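Local coordinates for dehydrogenase (Sinorhizobium meliloti, PDB 3UOE), which is probably an oxidoreductase of the LDH2/MDH2 family, whose members include malate and L-lactate dehydrogenases, at residues L166-F170 with A240-D246; I201-I207 with P219-V223; R32-V36 with A49-N54; R42-S48 with P86-G90. All coordinates share one frame; numbering follows the deposited sequence.

Contact 1 (L166-F170 with A240-D246)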
# COMPACT_ATOMS: atom_id res chain seq x y z
N LEU A 166 -17.62 -0.55 -5.98
CA LEU A 166 -17.58 -1.14 -7.31
C LEU A 166 -16.92 -2.51 -7.33
O LEU A 166 -16.98 -3.22 -8.33
CB LEU A 166 -16.85 -0.22 -8.28
CG LEU A 166 -17.53 1.13 -8.50
CD1 LEU A 166 -16.59 2.11 -9.18
CD2 LEU A 166 -18.85 0.96 -9.27
N VAL A 167 -16.30 -2.87 -6.21
CA VAL A 167 -15.41 -4.01 -6.14
C VAL A 167 -15.90 -4.99 -5.09
O VAL A 167 -16.21 -4.58 -3.97
CB VAL A 167 -13.98 -3.56 -5.76
CG1 VAL A 167 -13.05 -4.75 -5.55
CG2 VAL A 167 -13.42 -2.58 -6.80
N HIS A 168 -15.96 -6.27 -5.42
CA HIS A 168 -16.38 -7.24 -4.41
C HIS A 168 -15.19 -7.74 -3.61
O HIS A 168 -14.07 -7.74 -4.10
CB HIS A 168 -17.15 -8.40 -5.03
CG HIS A 168 -16.38 -9.19 -6.03
ND1 HIS A 168 -15.34 -10.03 -5.69
CD2 HIS A 168 -16.53 -9.31 -7.38
CE1 HIS A 168 -14.87 -10.62 -6.77
NE2 HIS A 168 -15.57 -10.19 -7.81
N PRO A 169 -15.43 -8.18 -2.37
CA PRO A 169 -14.33 -8.77 -1.61
C PRO A 169 -13.90 -10.08 -2.26
O PRO A 169 -14.65 -10.66 -3.04
CB PRO A 169 -14.96 -9.06 -0.25
CG PRO A 169 -16.26 -8.30 -0.22
CD PRO A 169 -16.70 -8.22 -1.64
N PHE A 170 -12.69 -10.53 -1.94
CA PHE A 170 -12.27 -11.86 -2.31
C PHE A 170 -13.22 -12.84 -1.63
O PHE A 170 -13.47 -12.73 -0.43
CB PHE A 170 -10.82 -12.08 -1.87
CG PHE A 170 -10.27 -13.42 -2.25
CD1 PHE A 170 -9.87 -13.68 -3.55
CD2 PHE A 170 -10.14 -14.42 -1.30
CE1 PHE A 170 -9.37 -14.92 -3.91
CE2 PHE A 170 -9.63 -15.67 -1.65
CZ PHE A 170 -9.25 -15.92 -2.95
N ALA A 240 -20.03 -6.23 -10.02
CA ALA A 240 -18.89 -5.98 -9.15
C ALA A 240 -17.59 -6.46 -9.78
O ALA A 240 -17.55 -7.49 -10.47
CB ALA A 240 -19.11 -6.60 -7.77
N ILE A 241 -16.53 -5.70 -9.55
CA ILE A 241 -15.23 -5.98 -10.12
C ILE A 241 -14.43 -6.75 -9.09
O ILE A 241 -14.61 -6.56 -7.89
CB ILE A 241 -14.50 -4.66 -10.48
CG1 ILE A 241 -15.28 -3.91 -11.56
CG2 ILE A 241 -13.08 -4.93 -10.96
CD1 ILE A 241 -14.85 -2.45 -11.76
N ALA A 242 -13.56 -7.64 -9.56
CA ALA A 242 -12.70 -8.40 -8.66
C ALA A 242 -11.51 -7.55 -8.20
O ALA A 242 -11.10 -6.62 -8.89
CB ALA A 242 -12.20 -9.67 -9.35
N PRO A 243 -10.97 -7.87 -7.01
CA PRO A 243 -9.72 -7.26 -6.56
C PRO A 243 -8.58 -7.84 -7.38
O PRO A 243 -8.72 -8.95 -7.90
CB PRO A 243 -9.60 -7.78 -5.12
CG PRO A 243 -10.33 -9.11 -5.17
CD PRO A 243 -11.54 -8.78 -6.01
N PHE A 244 -7.48 -7.13 -7.51
CA PHE A 244 -6.29 -7.73 -8.12
C PHE A 244 -5.60 -8.54 -7.04
O PHE A 244 -5.82 -8.32 -5.86
CB PHE A 244 -5.34 -6.65 -8.65
CG PHE A 244 -4.25 -6.30 -7.69
CD1 PHE A 244 -4.51 -5.48 -6.61
CD2 PHE A 244 -2.97 -6.82 -7.86
CE1 PHE A 244 -3.50 -5.15 -5.71
CE2 PHE A 244 -1.96 -6.50 -6.97
CZ PHE A 244 -2.22 -5.66 -5.90
N GLY A 245 -4.77 -9.49 -7.45
CA GLY A 245 -3.94 -10.23 -6.51
C GLY A 245 -4.71 -10.99 -5.45
O GLY A 245 -4.21 -11.21 -4.36
N ASP A 246 -5.94 -11.40 -5.77
CA ASP A 246 -6.71 -12.25 -4.88
C ASP A 246 -6.84 -11.69 -3.46
O ASP A 246 -7.16 -10.51 -3.27
CB ASP A 246 -6.12 -13.67 -4.87
CG ASP A 246 -6.12 -14.33 -6.25
OD1 ASP A 246 -7.14 -14.23 -6.98
OD2 ASP A 246 -5.09 -14.94 -6.61

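Contact 2 (I201-I207 with P219-V223)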
# COMPACT_ATOMS: atom_id res chain seq x y z
N ILE A 201 -8.91 -5.26 -10.07
CA ILE A 201 -8.19 -5.89 -11.17
C ILE A 201 -8.28 -5.03 -12.43
O ILE A 201 -7.42 -5.10 -13.31
CB ILE A 201 -8.75 -7.28 -11.47
CG1 ILE A 201 -7.82 -8.04 -12.42
CG2 ILE A 201 -10.16 -7.18 -12.04
CD1 ILE A 201 -8.24 -9.46 -12.65
N VAL A 202 -9.33 -4.22 -12.50
CA VAL A 202 -9.52 -3.28 -13.59
C VAL A 202 -10.31 -2.08 -13.08
O VAL A 202 -10.97 -2.16 -12.04
CB VAL A 202 -10.25 -3.94 -14.79
CG1 VAL A 202 -11.72 -4.15 -14.48
CG2 VAL A 202 -10.09 -3.10 -16.02
N SER A 203 -10.22 -0.97 -13.81
CA SER A 203 -11.01 0.22 -13.51
C SER A 203 -12.45 0.09 -14.02
O SER A 203 -12.71 -0.57 -15.01
CB SER A 203 -10.35 1.45 -14.14
OG SER A 203 -11.08 2.63 -13.84
N MSE A 204 -13.40 0.73 -13.33
CA MSE A 204 -14.76 0.77 -13.85
C MSE A 204 -14.78 1.69 -15.07
O MSE A 204 -15.53 1.45 -16.03
CB MSE A 204 -15.74 1.28 -12.79
CG MSE A 204 -17.20 1.23 -13.20
SE MSE A 204 -17.78 -0.52 -13.89
CE MSE A 204 -18.25 -1.45 -12.22
N GLY A 205 -13.95 2.72 -15.02
CA GLY A 205 -13.75 3.59 -16.16
C GLY A 205 -13.45 2.80 -17.42
O GLY A 205 -14.02 3.08 -18.48
N LYS A 206 -12.56 1.82 -17.31
CA LYS A 206 -12.21 0.98 -18.45
C LYS A 206 -13.37 0.09 -18.88
O LYS A 206 -13.55 -0.18 -20.06
CB LYS A 206 -10.99 0.11 -18.15
CG LYS A 206 -10.52 -0.71 -19.34
CD LYS A 206 -9.50 -1.73 -18.93
CE LYS A 206 -8.16 -1.09 -18.65
NZ LYS A 206 -7.45 -0.75 -19.91
N ILE A 207 -14.16 -0.37 -17.91
CA ILE A 207 -15.30 -1.19 -18.25
C ILE A 207 -16.34 -0.35 -18.99
O ILE A 207 -16.96 -0.82 -19.94
CB ILE A 207 -15.91 -1.89 -17.02
CG1 ILE A 207 -15.05 -3.09 -16.61
CG2 ILE A 207 -17.34 -2.36 -17.30
CD1 ILE A 207 -15.52 -3.76 -15.33
N PRO A 219 -13.04 -12.51 -19.38
CA PRO A 219 -13.65 -13.22 -18.26
C PRO A 219 -12.76 -13.01 -17.03
O PRO A 219 -11.54 -12.94 -17.18
CB PRO A 219 -13.59 -14.68 -18.71
CG PRO A 219 -12.39 -14.71 -19.63
CD PRO A 219 -12.51 -13.44 -20.40
N GLY A 220 -13.36 -12.90 -15.85
CA GLY A 220 -12.59 -12.71 -14.64
C GLY A 220 -12.53 -11.29 -14.12
O GLY A 220 -12.16 -11.06 -12.97
N TRP A 221 -12.88 -10.32 -14.95
CA TRP A 221 -12.89 -8.93 -14.50
C TRP A 221 -14.02 -8.68 -13.52
O TRP A 221 -13.82 -8.04 -12.48
CB TRP A 221 -13.03 -7.97 -15.69
CG TRP A 221 -11.75 -7.73 -16.45
CD1 TRP A 221 -10.59 -8.44 -16.33
CD2 TRP A 221 -11.52 -6.75 -17.48
NE1 TRP A 221 -9.65 -7.95 -17.20
CE2 TRP A 221 -10.19 -6.92 -17.91
CE3 TRP A 221 -12.31 -5.76 -18.06
CZ2 TRP A 221 -9.63 -6.12 -18.92
CZ3 TRP A 221 -11.75 -4.96 -19.06
CH2 TRP A 221 -10.42 -5.15 -19.47
N ALA A 222 -15.20 -9.20 -13.84
CA ALA A 222 -16.41 -8.80 -13.15
C ALA A 222 -17.47 -9.90 -13.06
O ALA A 222 -17.42 -10.90 -13.76
CB ALA A 222 -17.01 -7.57 -13.81
N VAL A 223 -18.43 -9.68 -12.16
CA VAL A 223 -19.62 -10.51 -12.07
C VAL A 223 -20.80 -9.59 -12.26
O VAL A 223 -20.67 -8.39 -12.10
CB VAL A 223 -19.74 -11.21 -10.70
CG1 VAL A 223 -18.61 -12.20 -10.51
CG2 VAL A 223 -19.76 -10.18 -9.57

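Contact 3 (R32-V36 with A49-N54)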
# COMPACT_ATOMS: atom_id res chain seq x y z
N ARG A 32 -6.58 20.21 -24.83
CA ARG A 32 -6.36 21.00 -23.63
C ARG A 32 -7.12 22.32 -23.73
O ARG A 32 -7.86 22.68 -22.81
CB ARG A 32 -4.86 21.22 -23.40
CG ARG A 32 -4.51 22.36 -22.45
CD ARG A 32 -3.12 22.19 -21.83
NE ARG A 32 -2.15 21.56 -22.73
CZ ARG A 32 -1.50 20.42 -22.46
NH1 ARG A 32 -1.71 19.79 -21.30
NH2 ARG A 32 -0.64 19.92 -23.34
N ASN A 33 -6.98 23.03 -24.84
CA ASN A 33 -7.67 24.31 -25.01
C ASN A 33 -9.18 24.18 -24.95
O ASN A 33 -9.87 25.03 -24.37
CB ASN A 33 -7.27 24.97 -26.33
CG ASN A 33 -5.80 25.34 -26.37
OD1 ASN A 33 -5.11 25.31 -25.35
ND2 ASN A 33 -5.32 25.68 -27.57
N LEU A 34 -9.70 23.13 -25.57
CA LEU A 34 -11.12 22.85 -25.55
C LEU A 34 -11.58 22.62 -24.11
O LEU A 34 -12.60 23.17 -23.68
CB LEU A 34 -11.41 21.61 -26.39
CG LEU A 34 -12.80 20.97 -26.34
CD1 LEU A 34 -13.89 21.99 -26.62
CD2 LEU A 34 -12.88 19.82 -27.34
N SER A 35 -10.81 21.83 -23.37
CA SER A 35 -11.16 21.47 -22.00
C SER A 35 -11.15 22.67 -21.07
O SER A 35 -12.05 22.83 -20.24
CB SER A 35 -10.20 20.40 -21.46
OG SER A 35 -10.33 19.19 -22.19
N VAL A 36 -10.13 23.50 -21.20
CA VAL A 36 -10.04 24.72 -20.41
C VAL A 36 -11.22 25.66 -20.67
O VAL A 36 -11.81 26.19 -19.73
CB VAL A 36 -8.71 25.46 -20.68
CG1 VAL A 36 -8.74 26.85 -20.03
CG2 VAL A 36 -7.54 24.63 -20.17
N ALA A 49 -8.59 25.81 -14.08
CA ALA A 49 -9.11 25.16 -15.28
C ALA A 49 -7.99 24.39 -15.98
O ALA A 49 -8.17 23.26 -16.41
CB ALA A 49 -9.74 26.19 -16.24
N ARG A 50 -6.83 25.02 -16.07
CA ARG A 50 -5.66 24.43 -16.71
C ARG A 50 -5.23 23.16 -15.98
O ARG A 50 -4.88 22.17 -16.60
CB ARG A 50 -4.52 25.46 -16.72
CG ARG A 50 -3.21 24.97 -17.29
CD ARG A 50 -3.40 24.36 -18.68
NE ARG A 50 -2.13 23.93 -19.25
CZ ARG A 50 -1.37 24.68 -20.04
NH1 ARG A 50 -1.76 25.91 -20.39
NH2 ARG A 50 -0.22 24.20 -20.50
N LEU A 51 -5.28 23.21 -14.65
CA LEU A 51 -4.85 22.09 -13.81
C LEU A 51 -5.80 20.90 -13.95
O LEU A 51 -5.37 19.77 -14.19
CB LEU A 51 -4.75 22.53 -12.34
CG LEU A 51 -4.50 21.40 -11.33
CD1 LEU A 51 -3.16 20.68 -11.57
CD2 LEU A 51 -4.60 21.94 -9.92
N GLN A 52 -7.10 21.15 -13.78
CA GLN A 52 -8.08 20.10 -14.03
C GLN A 52 -7.94 19.50 -15.42
O GLN A 52 -8.12 18.29 -15.60
CB GLN A 52 -9.52 20.60 -13.83
CG GLN A 52 -10.58 19.53 -14.14
CD GLN A 52 -10.55 18.36 -13.15
OE1 GLN A 52 -11.04 18.48 -12.01
NE2 GLN A 52 -9.99 17.23 -13.57
N ALA A 53 -7.65 20.34 -16.41
CA ALA A 53 -7.48 19.85 -17.77
C ALA A 53 -6.19 19.02 -17.91
O ALA A 53 -6.18 17.98 -18.57
CB ALA A 53 -7.49 21.00 -18.76
N ASN A 54 -5.11 19.48 -17.27
CA ASN A 54 -3.83 18.76 -17.30
C ASN A 54 -3.95 17.36 -16.71
O ASN A 54 -3.37 16.41 -17.23
CB ASN A 54 -2.74 19.55 -16.57
CG ASN A 54 -2.24 20.76 -17.36
OD1 ASN A 54 -2.53 20.90 -18.55
ND2 ASN A 54 -1.48 21.62 -16.69

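Contact 4 (R42-S48 with P86-G90)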
# COMPACT_ATOMS: atom_id res chain seq x y z
N ARG A 42 -17.75 27.69 -16.91
CA ARG A 42 -18.43 27.43 -15.66
C ARG A 42 -17.90 28.26 -14.48
O ARG A 42 -18.26 28.04 -13.32
CB ARG A 42 -18.39 25.92 -15.38
CG ARG A 42 -19.51 25.18 -16.11
CD ARG A 42 -19.04 24.00 -16.95
NE ARG A 42 -20.17 23.40 -17.66
CZ ARG A 42 -20.37 23.46 -18.97
NH1 ARG A 42 -19.49 24.06 -19.78
NH2 ARG A 42 -21.44 22.89 -19.49
N GLY A 43 -17.06 29.25 -14.79
CA GLY A 43 -16.55 30.14 -13.76
C GLY A 43 -15.30 29.64 -13.05
O GLY A 43 -14.85 30.24 -12.08
N VAL A 44 -14.75 28.53 -13.53
CA VAL A 44 -13.51 28.00 -12.97
C VAL A 44 -12.34 28.91 -13.33
O VAL A 44 -12.14 29.22 -14.50
CB VAL A 44 -13.24 26.58 -13.49
CG1 VAL A 44 -11.84 26.06 -13.05
CG2 VAL A 44 -14.38 25.63 -13.06
N PRO A 45 -11.57 29.35 -12.33
CA PRO A 45 -10.42 30.23 -12.55
C PRO A 45 -9.45 29.60 -13.56
O PRO A 45 -9.34 28.37 -13.60
CB PRO A 45 -9.75 30.32 -11.16
CG PRO A 45 -10.80 29.89 -10.19
CD PRO A 45 -11.69 28.92 -10.92
N ALA A 46 -8.78 30.42 -14.36
CA ALA A 46 -7.93 29.92 -15.45
C ALA A 46 -6.81 28.98 -14.99
O ALA A 46 -6.51 27.99 -15.66
CB ALA A 46 -7.36 31.08 -16.27
N ASP A 47 -6.19 29.27 -13.85
CA ASP A 47 -5.13 28.40 -13.34
C ASP A 47 -5.71 27.05 -12.95
O ASP A 47 -5.14 26.00 -13.26
CB ASP A 47 -4.40 29.05 -12.15
CG ASP A 47 -5.32 29.32 -10.97
OD1 ASP A 47 -6.47 29.75 -11.19
OD2 ASP A 47 -4.90 29.11 -9.82
N SER A 48 -6.85 27.08 -12.27
CA SER A 48 -7.54 25.86 -11.88
C SER A 48 -8.09 25.09 -13.08
O SER A 48 -8.06 23.85 -13.10
CB SER A 48 -8.65 26.17 -10.88
OG SER A 48 -8.09 26.60 -9.65
N PRO A 86 -16.88 25.81 -8.39
CA PRO A 86 -15.87 26.15 -9.40
C PRO A 86 -14.65 26.93 -8.90
O PRO A 86 -13.63 26.94 -9.60
CB PRO A 86 -16.66 26.98 -10.43
CG PRO A 86 -17.80 27.59 -9.65
CD PRO A 86 -18.12 26.60 -8.54
N THR A 87 -14.72 27.55 -7.73
CA THR A 87 -13.66 28.46 -7.30
C THR A 87 -12.91 28.02 -6.05
O THR A 87 -11.75 28.38 -5.87
CB THR A 87 -14.20 29.87 -7.00
OG1 THR A 87 -15.25 29.77 -6.04
CG2 THR A 87 -14.70 30.54 -8.27
N THR A 88 -13.57 27.28 -5.17
CA THR A 88 -12.93 26.93 -3.92
C THR A 88 -11.67 26.10 -4.16
O THR A 88 -11.57 25.34 -5.12
CB THR A 88 -13.88 26.19 -2.95
OG1 THR A 88 -13.24 26.04 -1.68
CG2 THR A 88 -14.24 24.82 -3.51
N ARG A 89 -10.70 26.28 -3.28
CA ARG A 89 -9.47 25.49 -3.30
C ARG A 89 -9.42 24.64 -2.03
O ARG A 89 -8.37 24.13 -1.65
CB ARG A 89 -8.25 26.41 -3.45
CG ARG A 89 -8.22 27.09 -4.82
CD ARG A 89 -7.36 28.33 -4.89
NE ARG A 89 -7.69 29.14 -6.08
CZ ARG A 89 -7.00 29.11 -7.22
NH1 ARG A 89 -5.94 28.32 -7.32
NH2 ARG A 89 -7.37 29.88 -8.25
N GLY A 90 -10.57 24.50 -1.39
CA GLY A 90 -10.68 23.74 -0.15
C GLY A 90 -10.33 24.58 1.07
O GLY A 90 -9.74 25.65 0.96

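Contact 1 (L166-F170 with A240-D246)
The imidazole of His-168 lies across the backbone of Ala-240 to Ala-242, with Ile-241 O over one face, 3.4 Å from His-168 CD2, and the methyl of Ala-240 at the ring edge. Its far end reaches Ala-242, where NE2 comes within 3.5 Å of CA. A chi1 of 60° sets the ring between its own backbone N and carbonyl carbon, and ND1 then donates to Pro-169 O at 2.8 Å in a nearly straight bond, 169°, which fixes the ring's rotation. The two segments are joined by a single bridge between Val-167 and Ile-241: Ile-241 N donates to Leu-166 O at 2.8 Å, and His-168 N returns a bond of the same length to Ile-241 O. Leu-166 and Val-167 form a classic beta bulge opposite Ile-177. Further along, the Phe-170 ring meets Asp-246 through CE1 and CB, 3.6 Å apart. Replacing His-168 by alanine would probably uncover Ile-241 O and the Ala-242 methyl and lose the bond to Pro-169 O. Backbone bonds thus set the register of the 166-170 loop on the edge strand 240-241, while the imidazole, tied to its own loop, packs over residues 240-242.

Contact 2 (I201-I207 with P219-V223)
One face of the Trp-221 indole carries Val-202, whose CG2 sits almost directly above the six-membered ring, 3.9 Å from its centroid and 8° off the normal, a clear CH-pi contact. The same residue's CG1 rests beside Trp-221 CD2 and CE3, 4.0 Å from each, and the two side chains cross at about a right angle. With chi1 at 73°, CG1 is placed between the backbone N and the carbonyl carbon and CG2 swings opposite the N, which lets both methyls bear on the indole. Obliquely to the ring come Lys-206, through its aliphatic CD at 3.6 Å from Trp-221 CH2, and Ile-207, through CG1 at 4.1 Å from Trp-221 CE3. Ile-201 meets mainly the backbone, CG2 lying 3.8 Å from Trp-221 O, while its CD1 only just reaches the ring.

These residues run from the approach to helix 204-213 into its first turn. Ser-203 is the N-cap, its OG accepting a weak bond from Gly-205 N. Through Trp-221, just before strand 222-223, the start of the helix is joined to the small antiparallel sheet, and His-210, further along the helix, meets the indole edge-to-face. A serine in place of Trp-221 would probably strip Val-202 of its aromatic partner and open a gap beside the Lys-206 methylenes. The direct contact has no polar bond: it rests on shape and dispersion, with the lysine contributing its carbon chain.

Contact 3 (R32-V36 with A49-N54)
The two helical segments pass at 127°, nearer perpendicular than antiparallel, with axes 8.9 Å apart and small residues where the backbones draw nearest. Val-36 presses into the other helix with both methyls: CG1 lies 4.0 Å from Ala-49 CB, while CG2 settles 3.9 Å from Ala-53 CB and equally near Arg-50 CA. Ser-35 adds its CB against the methyl of Ala-53, its hydroxyl being turned back to Leu-31 O one helical turn earlier. Helices 28-41 and 46-61 follow one another in the chain, a helix-loop-helix pair that crosses steeply; on the outer sides, Leu-34 touches helix 345-355 and Leu-51 touches helix 109-127.

Beside the apolar seam a polar cluster gathers on Asn-54. Its OD1 accepts from Arg-32 NH1 at 3.1 Å, across the contact, and from Arg-50 NE, one turn back on its own helix. The two donors arrive from opposite faces of the amide plane, Arg-32 well above it, and the amide stands 77° from the Arg-32 guanidinium. That shared oxygen holds two cationic groups close together, Arg-32 NE and Arg-50 NH2 being 4.0 Å apart, so each charge would probably be felt by the other. A methylene covers one face of the Arg-50 guanidinium: Arg-32 CD, 3.3 Å from Arg-50 NE, carried there by the extended start of its chain. The bend at chi3 (33°) comes after CD and redirects the guanidinium, so that NH1 reaches Asn-54 OD1.

Contact 4 (R42-S48 with P86-G90)
Asp-47 and Arg-89 form an end-on, two-nitrogen salt bridge, tying the first turn of helix 46-61 to the loop that leads into strand 91-96. The carboxylate and guanidinium planes are only 25° apart, and both terminal nitrogens take part: Arg-89 NH1 donates to Asp-47 OD2 at 2.8 Å, while NH2 serves OD1 at 3.1 Å and also OD2. Each bond comes in on the syn side of its carboxylate oxygen, and OD2 is gripped twice. The arginine reaches this far because its chain is extended from CG to NE. Ser-48 OG lies over one face of the guanidinium, and Val-111 and Asp-115 of helix 109-127 touch the same side chain; the second acidic residue would probably add to the negative field around it.

Pro-45, the N-cap residue of the helix, slides past Arg-89 in the opposite sense, its CB 3.8 Å from NH2. From there the contact turns apolar. Val-44 crosses Pro-86 at a slant, CG2 resting 3.7 Å from the proline CB, and Leu-79 of helix 72-80 touches both residues. On the backbone side, Val-44 CA points its hydrogen at Pro-86 O, with an angle of 158° at the hydrogen. The loop is pinned further on by Thr-88 OG1, which accepts from Gly-90 N in an ST turn and bonds to Glu-105. Pro-86 CB also packs 3.5 Å from Arg-42 O.

How the contacts relate
The four contacts form two pairs. Contacts 1 and 2, with centres 9 Å apart, share the small three-stranded sheet: strands 240-241 and 222-223 are neighbours, linked where Val-223 N probably bonds to Ala-240 O at 2.9 Å, and Ile-201 N probably bonds to Ala-242 O at 2.8 Å. Contacts 3 and 4 both use helix 46-61, their centres 11 Å apart, and meet where Val-44 CG1 packs 3.4 Å from Ala-49 N. The pairs remain separate: the centres of contacts 1 and 4 are 35 Å apart, on opposite sides of the chain's centre, and even contacts 2 and 3 come no closer than about 14 Å between nearest atoms.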